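Local structure of transferrin (6WB6) at residues F88-V93 / A269-Q274. The protein binds a single ferric ion together with a carbonate anion and transports iron in the insect Manduca sexta. Numbering follows the deposited sequence.
With FE (Fe (III) ion), chain E; NAG (2-acetamido-2-deoxy-beta-D-glucopyranose), chain C.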
loop_
_atom_site.group_PDB
_atom_site.type_symbol
_atom_site.label_atom_id
_atom_site.label_comp_id
_atom_site.label_asym_id
_atom_site.label_seq_id
_atom_site.Cartn_x
_atom_site.Cartn_y
_atom_site.Cartn_z
ATOM N N PHE A 88 15.311 22.225 -9.356
ATOM C CA PHE A 88 14.858 21.039 -8.648
ATOM C C PHE A 88 13.875 21.415 -7.549
ATOM O O PHE A 88 13.927 22.516 -6.976
ATOM C CB PHE A 88 16.040 20.273 -7.996
ATOM C CG PHE A 88 17.188 20.018 -8.928
ATOM C CD1 PHE A 88 17.029 19.205 -10.027
ATOM C CD2 PHE A 88 18.436 20.579 -8.689
ATOM C CE1 PHE A 88 18.087 18.966 -10.884
ATOM C CE2 PHE A 88 19.491 20.335 -9.542
ATOM C CZ PHE A 88 19.317 19.536 -10.647
ATOM N N ARG A 89 12.966 20.482 -7.262
ATOM C CA ARG A 89 12.058 20.659 -6.146
ATOM C C ARG A 89 12.828 20.937 -4.860
ATOM O O ARG A 89 12.453 21.812 -4.063
ATOM C CB ARG A 89 11.190 19.422 -5.980
ATOM C CG ARG A 89 10.139 19.596 -4.881
ATOM C CD ARG A 89 9.243 18.440 -4.913
ATOM N NE ARG A 89 8.342 18.343 -3.776
ATOM C CZ ARG A 89 7.309 17.515 -3.751
ATOM N NH1 ARG A 89 7.095 16.725 -4.799
ATOM N NH2 ARG A 89 6.518 17.446 -2.680
ATOM N N TYR A 90 13.866 20.160 -4.593
ATOM C CA TYR A 90 14.715 20.399 -3.393
ATOM C C TYR A 90 16.012 19.629 -3.490
ATOM O O TYR A 90 16.032 18.565 -3.960
ATOM C CB TYR A 90 14.116 20.126 -2.012
ATOM C CG TYR A 90 13.369 18.848 -1.776
ATOM C CD1 TYR A 90 14.052 17.666 -1.609
ATOM C CD2 TYR A 90 11.998 18.840 -1.629
ATOM C CE1 TYR A 90 13.393 16.493 -1.343
ATOM C CE2 TYR A 90 11.320 17.680 -1.356
ATOM C CZ TYR A 90 12.026 16.506 -1.234
ATOM O OH TYR A 90 11.399 15.373 -0.973
ATOM N N GLU A 91 17.048 20.282 -3.050
ATOM C CA GLU A 91 18.373 19.706 -3.005
ATOM C C GLU A 91 18.622 19.096 -1.639
ATOM O O GLU A 91 18.295 19.696 -0.606
ATOM C CB GLU A 91 19.426 20.765 -3.289
ATOM C CG GLU A 91 19.281 21.377 -4.668
ATOM C CD GLU A 91 19.985 22.699 -4.728
ATOM O OE1 GLU A 91 19.419 23.673 -4.185
ATOM O OE2 GLU A 91 21.122 22.743 -5.247
ATOM N N ALA A 92 19.209 17.903 -1.658
ATOM C CA ALA A 92 19.543 17.164 -0.455
ATOM C C ALA A 92 20.902 17.631 0.016
ATOM O O ALA A 92 21.823 17.785 -0.782
ATOM C CB ALA A 92 19.566 15.651 -0.725
ATOM N N VAL A 93 21.028 17.869 1.314
ATOM C CA VAL A 93 22.279 18.360 1.851
ATOM C C VAL A 93 22.621 17.570 3.094
ATOM O O VAL A 93 21.771 16.917 3.706
ATOM C CB VAL A 93 22.246 19.890 2.150
ATOM C CG1 VAL A 93 22.112 20.661 0.838
ATOM C CG2 VAL A 93 21.182 20.250 3.088
ATOM N N ALA A 269 22.432 15.137 -4.349
ATOM C CA ALA A 269 21.312 14.822 -5.220
ATOM C C ALA A 269 20.166 15.760 -4.906
ATOM O O ALA A 269 20.116 16.369 -3.830
ATOM C CB ALA A 269 20.869 13.368 -5.063
ATOM N N ALA A 270 19.218 15.836 -5.849
ATOM C CA ALA A 270 18.026 16.648 -5.682
ATOM C C ALA A 270 16.792 15.833 -6.037
ATOM O O ALA A 270 16.841 14.928 -6.853
ATOM C CB ALA A 270 18.077 17.897 -6.562
ATOM N N ARG A 271 15.687 16.146 -5.400
ATOM C CA ARG A 271 14.413 15.643 -5.880
ATOM C C ARG A 271 13.937 16.527 -7.026
ATOM O O ARG A 271 13.775 17.744 -6.836
ATOM C CB ARG A 271 13.397 15.613 -4.770
ATOM C CG ARG A 271 12.119 14.957 -5.157
ATOM C CD ARG A 271 11.252 14.918 -3.962
ATOM N NE ARG A 271 10.027 14.181 -4.201
ATOM C CZ ARG A 271 9.071 14.056 -3.292
ATOM N NH1 ARG A 271 9.215 14.599 -2.083
ATOM N NH2 ARG A 271 7.981 13.393 -3.593
ATOM N N PRO A 272 13.752 15.988 -8.226
ATOM C CA PRO A 272 13.297 16.821 -9.333
ATOM C C PRO A 272 11.853 17.230 -9.129
ATOM O O PRO A 272 11.096 16.572 -8.413
ATOM C CB PRO A 272 13.438 15.907 -10.558
ATOM C CG PRO A 272 14.174 14.677 -10.075
ATOM C CD PRO A 272 13.828 14.568 -8.634
ATOM N N TRP A 273 11.499 18.352 -9.746
ATOM C CA TRP A 273 10.112 18.791 -9.788
ATOM C C TRP A 273 9.249 17.787 -10.522
ATOM O O TRP A 273 9.689 17.128 -11.463
ATOM C CB TRP A 273 9.983 20.105 -10.534
ATOM C CG TRP A 273 10.621 21.301 -9.914
ATOM C CD1 TRP A 273 11.673 21.990 -10.403
ATOM C CD2 TRP A 273 10.208 21.974 -8.722
ATOM N NE1 TRP A 273 11.959 23.057 -9.592
ATOM C CE2 TRP A 273 11.071 23.071 -8.548
ATOM C CE3 TRP A 273 9.201 21.750 -7.778
ATOM C CZ2 TRP A 273 10.958 23.954 -7.469
ATOM C CZ3 TRP A 273 9.090 22.630 -6.693
ATOM C CH2 TRP A 273 9.966 23.719 -6.552
ATOM N N GLN A 274 7.983 17.746 -10.139
ATOM C CA GLN A 274 6.987 17.095 -10.957
ATOM C C GLN A 274 6.689 17.962 -12.171
ATOM O O GLN A 274 7.109 19.126 -12.260
ATOM C CB GLN A 274 5.690 16.882 -10.194
ATOM C CG GLN A 274 5.824 16.397 -8.796
ATOM C CD GLN A 274 4.745 16.986 -7.949
ATOM O OE1 GLN A 274 4.605 18.200 -7.885
ATOM N NE2 GLN A 274 3.943 16.134 -7.331
HETATM FE FE FE E . 11.095 15.005 1.154
HETATM C C1 NAG C . 25.484 14.646 -8.801
HETATM C C2 NAG C . 25.646 16.067 -8.292
HETATM C C3 NAG C . 27.041 16.664 -8.513
HETATM C C4 NAG C . 28.172 15.668 -8.235
HETATM C C5 NAG C . 27.835 14.254 -8.704
HETATM C C6 NAG C . 28.789 13.266 -8.073
HETATM C C7 NAG C . 23.471 17.216 -8.342
HETATM C C8 NAG C . 22.670 18.213 -9.121
HETATM N N2 NAG C . 24.633 16.900 -8.911
HETATM O O3 NAG C . 27.145 17.782 -7.618
HETATM O O4 NAG C . 29.366 15.980 -8.967
HETATM O O5 NAG C . 26.532 13.830 -8.313
HETATM O O6 NAG C . 28.655 13.441 -6.668
HETATM O O7 NAG C . 23.078 16.761 -7.276
HETATM O O HOH W 1 8.791 15.716 -6.980
#
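Arg89 and Arg271 both set CG anti to the backbone N (chi1 -176° in Arg89) and run extended to NE, which lays the two chains side by side, pointing the same way, whereas Tyr90 holds CG between its N and carbonyl carbon (chi1 47°), turning the phenol across the Arg271 side chain, steeply inclined to its guanidinium. The backbone is a classic beta bulge, Arg89 and Tyr90 both facing Arg271, where two antiparallel strands of the iron-binding transferrin lobe pair beside the metal site. Tyr90 N bonds to Arg271 O, and Arg271 N returns a shorter bond to Tyr90 O (2.8 Å). Arg271 CB sits over one face of the Tyr90 ring, and Arg271 NH1 donates to Tyr90 OH (2.6 Å), nearly in the guanidinium plane. That oxygen also binds the ferric ion, as does Tyr204 OH; the donated N-H probably helps stabilise a phenolate. The Arg89 guanidinium stacks flat on that of Arg271, planes 13° and centres 3.9 Å apart. Tyr90 and Arg271 both line a carbonate pocket. Ala270 CB presses on one face of the Phe88 ring, 3.3 Å from Phe88 CG. Trp273, its NE1 bonded to Ala86 O, turns one indole face to the backbone of Phe88 and Arg89, with Arg89 CA 3.3 Å from the centroid of the six-membered ring. One water accepts from Arg89 NH1 and donates to Pro272 O (2.8 Å from the water oxygen).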